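Long-range contact in cytochrome c2 (Blastochloris viridis, PDB 1CO6), which carries electrons through its covalently bound heme c to the oxidized bacteriochlorophyll in the photophosphorylation pathway of a purple photosynthetic bacterium: residues A[8-13]-A[91-96]. Sequence-based numbering, arbitrary orientation.
Sequences QVFKQC and SDLIAY. With HEC (heme c), chain B.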
ATOM      1  N   GLN A   8     -12.122  -6.943   0.960  1.00 22.41           N
ATOM      2  CA  GLN A   8     -12.288  -7.655  -0.313  1.00 21.28           C
ATOM      3  C   GLN A   8     -11.437  -7.065  -1.425  1.00 21.04           C
ATOM      4  O   GLN A   8     -10.901  -7.839  -2.218  1.00 20.53           O
ATOM      5  CB  GLN A   8     -13.743  -7.674  -0.809  1.00 25.96           C
ATOM      6  CG  GLN A   8     -14.646  -8.283   0.264  1.00 32.01           C
ATOM      7  CD  GLN A   8     -14.326  -9.773   0.377  1.00 35.24           C
ATOM      8  OE1 GLN A   8     -14.193 -10.354   1.460  1.00 37.49           O
ATOM      9  NE2 GLN A   8     -14.181 -10.365  -0.823  1.00 36.67           N
ATOM     10  N   VAL A   9     -11.387  -5.735  -1.523  1.00 19.78           N
ATOM     11  CA  VAL A   9     -10.540  -5.108  -2.550  1.00 19.86           C
ATOM     12  C   VAL A   9      -9.082  -5.518  -2.248  1.00 17.90           C
ATOM     13  O   VAL A   9      -8.307  -5.727  -3.199  1.00 20.16           O
ATOM     14  CB  VAL A   9     -10.785  -3.577  -2.584  1.00 20.34           C
ATOM     15  CG1 VAL A   9      -9.831  -2.878  -3.536  1.00 18.94           C
ATOM     16  CG2 VAL A   9     -12.217  -3.171  -2.884  1.00 20.57           C
ATOM     17  N   PHE A  10      -8.696  -5.649  -0.979  1.00 16.75           N
ATOM     18  CA  PHE A  10      -7.341  -6.022  -0.563  1.00 16.86           C
ATOM     19  C   PHE A  10      -6.829  -7.357  -1.114  1.00 19.22           C
ATOM     20  O   PHE A  10      -5.623  -7.622  -1.195  1.00 16.86           O
ATOM     21  CB  PHE A  10      -7.122  -5.987   0.952  1.00 15.71           C
ATOM     22  CG  PHE A  10      -5.646  -5.880   1.321  1.00 14.83           C
ATOM     23  CD1 PHE A  10      -4.941  -7.031   1.698  1.00 15.09           C
ATOM     24  CD2 PHE A  10      -4.990  -4.654   1.188  1.00 14.25           C
ATOM     25  CE1 PHE A  10      -3.589  -6.949   2.039  1.00 14.43           C
ATOM     26  CE2 PHE A  10      -3.626  -4.569   1.510  1.00 15.51           C
ATOM     27  CZ  PHE A  10      -2.935  -5.732   1.912  1.00 15.01           C
ATOM     28  N   LYS A  11      -7.771  -8.224  -1.500  1.00 20.93           N
ATOM     29  CA  LYS A  11      -7.434  -9.550  -2.059  1.00 22.85           C
ATOM     30  C   LYS A  11      -6.527  -9.389  -3.269  1.00 23.70           C
ATOM     31  O   LYS A  11      -5.612 -10.227  -3.400  1.00 25.78           O
ATOM     32  CB  LYS A  11      -8.689 -10.372  -2.328  1.00 24.76           C
ATOM     33  CG  LYS A  11      -9.129 -11.154  -1.083  1.00 28.22           C
ATOM     34  CD  LYS A  11     -10.630 -11.310  -0.994  1.00 31.73           C
ATOM     35  CE  LYS A  11     -11.197 -12.242  -2.043  1.00 34.34           C
ATOM     36  NZ  LYS A  11     -11.245 -11.584  -3.379  1.00 36.98           N
ATOM     37  N   GLN A  12      -6.691  -8.364  -4.068  1.00 23.52           N
ATOM     38  CA  GLN A  12      -5.788  -8.160  -5.230  1.00 23.17           C
ATOM     39  C   GLN A  12      -4.375  -7.933  -4.711  1.00 21.79           C
ATOM     40  O   GLN A  12      -3.410  -8.560  -5.182  1.00 23.03           O
ATOM     41  CB  GLN A  12      -6.254  -7.152  -6.239  1.00 27.16           C
ATOM     42  CG  GLN A  12      -7.197  -6.051  -5.939  1.00 33.68           C
ATOM     43  CD  GLN A  12      -7.714  -5.306  -7.149  1.00 36.59           C
ATOM     44  OE1 GLN A  12      -8.859  -4.803  -7.206  1.00 41.34           O
ATOM     45  NE2 GLN A  12      -6.896  -5.147  -8.185  1.00 38.10           N
ATOM     46  N   CYS A  13      -4.221  -7.165  -3.651  1.00 19.25           N
ATOM     47  CA  CYS A  13      -2.944  -6.855  -3.031  1.00 16.34           C
ATOM     48  C   CYS A  13      -2.295  -8.024  -2.283  1.00 16.19           C
ATOM     49  O   CYS A  13      -1.063  -8.073  -2.265  1.00 14.05           O
ATOM     50  CB  CYS A  13      -3.139  -5.759  -1.949  1.00 15.00           C
ATOM     51  SG  CYS A  13      -4.253  -4.413  -2.473  1.00 13.05           S
ATOM     52  N   SER A  91     -11.566   4.186  -1.750  1.00 14.84           N
ATOM     53  CA  SER A  91     -12.094   4.661  -0.443  1.00 15.87           C
ATOM     54  C   SER A  91     -12.240   3.484   0.511  1.00 15.04           C
ATOM     55  O   SER A  91     -11.830   3.563   1.688  1.00 15.76           O
ATOM     56  CB  SER A  91     -13.385   5.455  -0.649  1.00 14.91           C
ATOM     57  OG  SER A  91     -13.141   6.598  -1.452  1.00 18.34           O
ATOM     58  N   ASP A  92     -12.741   2.340   0.079  1.00 16.02           N
ATOM     59  CA  ASP A  92     -12.901   1.144   0.941  1.00 16.80           C
ATOM     60  C   ASP A  92     -11.531   0.577   1.359  1.00 16.81           C
ATOM     61  O   ASP A  92     -11.295   0.275   2.533  1.00 16.96           O
ATOM     62  CB  ASP A  92     -13.782   0.071   0.292  1.00 17.80           C
ATOM     63  CG  ASP A  92     -15.239   0.577   0.227  1.00 18.99           C
ATOM     64  OD1 ASP A  92     -15.646   1.445   0.989  1.00 18.02           O
ATOM     65  OD2 ASP A  92     -15.929   0.078  -0.668  1.00 20.19           O
ATOM     66  N   LEU A  93     -10.680   0.495   0.311  1.00 15.85           N
ATOM     67  CA  LEU A  93      -9.303   0.012   0.515  1.00 14.60           C
ATOM     68  C   LEU A  93      -8.564   0.792   1.593  1.00 14.49           C
ATOM     69  O   LEU A  93      -7.869   0.218   2.459  1.00 13.79           O
ATOM     70  CB  LEU A  93      -8.666   0.124  -0.897  1.00 15.69           C
ATOM     71  CG  LEU A  93      -7.188  -0.279  -0.886  1.00 16.11           C
ATOM     72  CD1 LEU A  93      -7.104  -1.748  -0.473  1.00 16.68           C
ATOM     73  CD2 LEU A  93      -6.622  -0.010  -2.282  1.00 15.83           C
ATOM     74  N   ILE A  94      -8.628   2.115   1.500  1.00 13.61           N
ATOM     75  CA  ILE A  94      -8.051   3.024   2.478  1.00 15.66           C
ATOM     76  C   ILE A  94      -8.608   2.688   3.865  1.00 16.83           C
ATOM     77  O   ILE A  94      -7.766   2.556   4.809  1.00 15.77           O
ATOM     78  CB  ILE A  94      -8.278   4.535   2.170  1.00 17.17           C
ATOM     79  CG1 ILE A  94      -7.507   4.969   0.920  1.00 16.85           C
ATOM     80  CG2 ILE A  94      -7.877   5.424   3.410  1.00 17.64           C
ATOM     81  CD1 ILE A  94      -7.944   6.338   0.328  1.00 19.91           C
ATOM     82  N   ALA A  95      -9.917   2.532   3.982  1.00 17.33           N
ATOM     83  CA  ALA A  95     -10.529   2.219   5.299  1.00 17.23           C
ATOM     84  C   ALA A  95      -9.934   0.958   5.936  1.00 18.07           C
ATOM     85  O   ALA A  95      -9.609   0.918   7.150  1.00 17.04           O
ATOM     86  CB  ALA A  95     -12.035   2.092   5.112  1.00 17.29           C
ATOM     87  N   TYR A  96      -9.752  -0.070   5.084  1.00 17.01           N
ATOM     88  CA  TYR A  96      -9.196  -1.343   5.541  1.00 16.46           C
ATOM     89  C   TYR A  96      -7.745  -1.241   6.045  1.00 16.14           C
ATOM     90  O   TYR A  96      -7.360  -1.719   7.110  1.00 14.84           O
ATOM     91  CB  TYR A  96      -9.307  -2.389   4.399  1.00 16.04           C
ATOM     92  CG  TYR A  96      -8.711  -3.710   4.858  1.00 16.06           C
ATOM     93  CD1 TYR A  96      -9.309  -4.527   5.828  1.00 15.00           C
ATOM     94  CD2 TYR A  96      -7.518  -4.150   4.264  1.00 16.79           C
ATOM     95  CE1 TYR A  96      -8.751  -5.762   6.213  1.00 15.92           C
ATOM     96  CE2 TYR A  96      -6.927  -5.366   4.638  1.00 17.30           C
ATOM     97  CZ  TYR A  96      -7.564  -6.150   5.617  1.00 16.65           C
ATOM     98  OH  TYR A  96      -6.918  -7.286   5.972  1.00 18.18           O
TER
HETATM   99 FE   HEC B 108       2.122  -3.014  -4.125  1.00 10.84          FE
HETATM  100  CHA HEC B 108       4.933  -1.391  -3.317  1.00 11.47           C
HETATM  101  CHB HEC B 108       0.277  -0.845  -2.218  1.00 12.47           C
HETATM  102  CHC HEC B 108      -0.806  -4.545  -5.187  1.00 12.38           C
HETATM  103  CHD HEC B 108       3.971  -5.488  -5.682  1.00 12.95           C
HETATM  104  NA  HEC B 108       2.534  -1.421  -2.954  1.00 13.11           N
HETATM  105  C1A HEC B 108       3.768  -0.788  -2.846  1.00 13.13           C
HETATM  106  C2A HEC B 108       3.602   0.451  -2.138  1.00 13.31           C
HETATM  107  C3A HEC B 108       2.301   0.590  -1.852  1.00 13.78           C
HETATM  108  C4A HEC B 108       1.596  -0.565  -2.366  1.00 13.24           C
HETATM  109  CMA HEC B 108       1.594   1.755  -1.119  1.00 12.50           C
HETATM  110  CAA HEC B 108       4.769   1.392  -1.701  1.00 13.48           C
HETATM  111  CBA HEC B 108       5.350   0.816  -0.376  1.00 13.37           C
HETATM  112  CGA HEC B 108       6.455   1.588   0.302  1.00 13.84           C
HETATM  113  O1A HEC B 108       6.804   2.640  -0.209  1.00 13.59           O
HETATM  114  O2A HEC B 108       6.905   1.043   1.341  1.00 15.09           O
HETATM  115  NB  HEC B 108       0.173  -2.771  -3.762  1.00 12.78           N
HETATM  116  C1B HEC B 108      -0.381  -1.836  -2.878  1.00 12.58           C
HETATM  117  C2B HEC B 108      -1.812  -2.020  -2.873  1.00 13.96           C
HETATM  118  C3B HEC B 108      -2.112  -3.009  -3.719  1.00 13.05           C
HETATM  119  C4B HEC B 108      -0.891  -3.517  -4.267  1.00 13.69           C
HETATM  120  CMB HEC B 108      -2.740  -1.146  -2.003  1.00 12.79           C
HETATM  121  CAB HEC B 108      -3.554  -3.560  -3.990  1.00 13.20           C
HETATM  122  CBB HEC B 108      -4.374  -2.698  -4.749  1.00 13.78           C
HETATM  123  NC  HEC B 108       1.685  -4.673  -5.218  1.00 13.07           N
HETATM  124  C1C HEC B 108       0.422  -5.112  -5.546  1.00 13.26           C
HETATM  125  C2C HEC B 108       0.559  -6.321  -6.337  1.00 14.37           C
HETATM  126  C3C HEC B 108       1.864  -6.563  -6.511  1.00 14.49           C
HETATM  127  C4C HEC B 108       2.595  -5.558  -5.785  1.00 13.29           C
HETATM  128  CMC HEC B 108      -0.638  -7.107  -6.912  1.00 13.51           C
HETATM  129  CAC HEC B 108       2.496  -7.814  -7.249  1.00 13.78           C
HETATM  130  CBC HEC B 108       2.174  -8.092  -8.588  1.00 13.67           C
HETATM  131  ND  HEC B 108       4.080  -3.384  -4.393  1.00 13.39           N
HETATM  132  C1D HEC B 108       4.647  -4.430  -5.123  1.00 12.37           C
HETATM  133  C2D HEC B 108       6.093  -4.203  -5.194  1.00 13.42           C
HETATM  134  C3D HEC B 108       6.363  -3.084  -4.521  1.00 12.88           C
HETATM  135  C4D HEC B 108       5.120  -2.548  -4.038  1.00 11.54           C
HETATM  136  CMD HEC B 108       7.058  -5.164  -5.936  1.00 11.46           C
HETATM  137  CAD HEC B 108       7.730  -2.367  -4.363  1.00 12.45           C
HETATM  138  CBD HEC B 108       7.871  -1.244  -5.440  1.00 12.22           C
HETATM  139  CGD HEC B 108       9.307  -0.832  -5.709  1.00 12.80           C
HETATM  140  O1D HEC B 108       9.377  -0.154  -6.779  1.00 13.86           O
HETATM  141  O2D HEC B 108      10.244  -1.138  -4.932  1.00 14.03           O
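Phe10, Leu93 and Tyr96 each set CG anti to the backbone N (chi1 -159° for Phe10), which sends their side chains into the gap between helix 3-14 and helix 87-98. Tyr96 lays the CE2 corner of its ring over one face of Phe10, with CE2 3.6 Å from Phe10 CG and 3.7 Å from Phe10 CB. The two ring planes are inclined at 49° with centroids 5.3 Å apart, so the pair is neither a stack nor a T. Leu93 meets the same phenyl ring at its rim, CD1 lying near the ring plane 4.0 Å from Phe10 CD2, while its CB backs onto CG1 of Val9. The other methyl, Leu93 CD2, faces the heme, 4.1 Å from CMB of heme c. Cys13 then ties helix 3-14 to the cofactor through the 1.9 Å thioether bond from SG to heme CAB, and its CB sits over the centre of the Phe10 ring. This is the near-perpendicular crossing of N- and C-terminal helices that is a hallmark of the cytochrome c fold; the short segments meet at -83°, with Val9 and Leu93 as the nearest CA pair. Phe10 also packs close to the axial ligand His17, and Phe100 meets Tyr96 edge-to-face. With no hydrogen bond between the segments, the contact of 8-13 with 91-96 is apolar and aromatic packing, and Cys13 supplies one of the two thioether bonds to the heme; Cys16 makes the other.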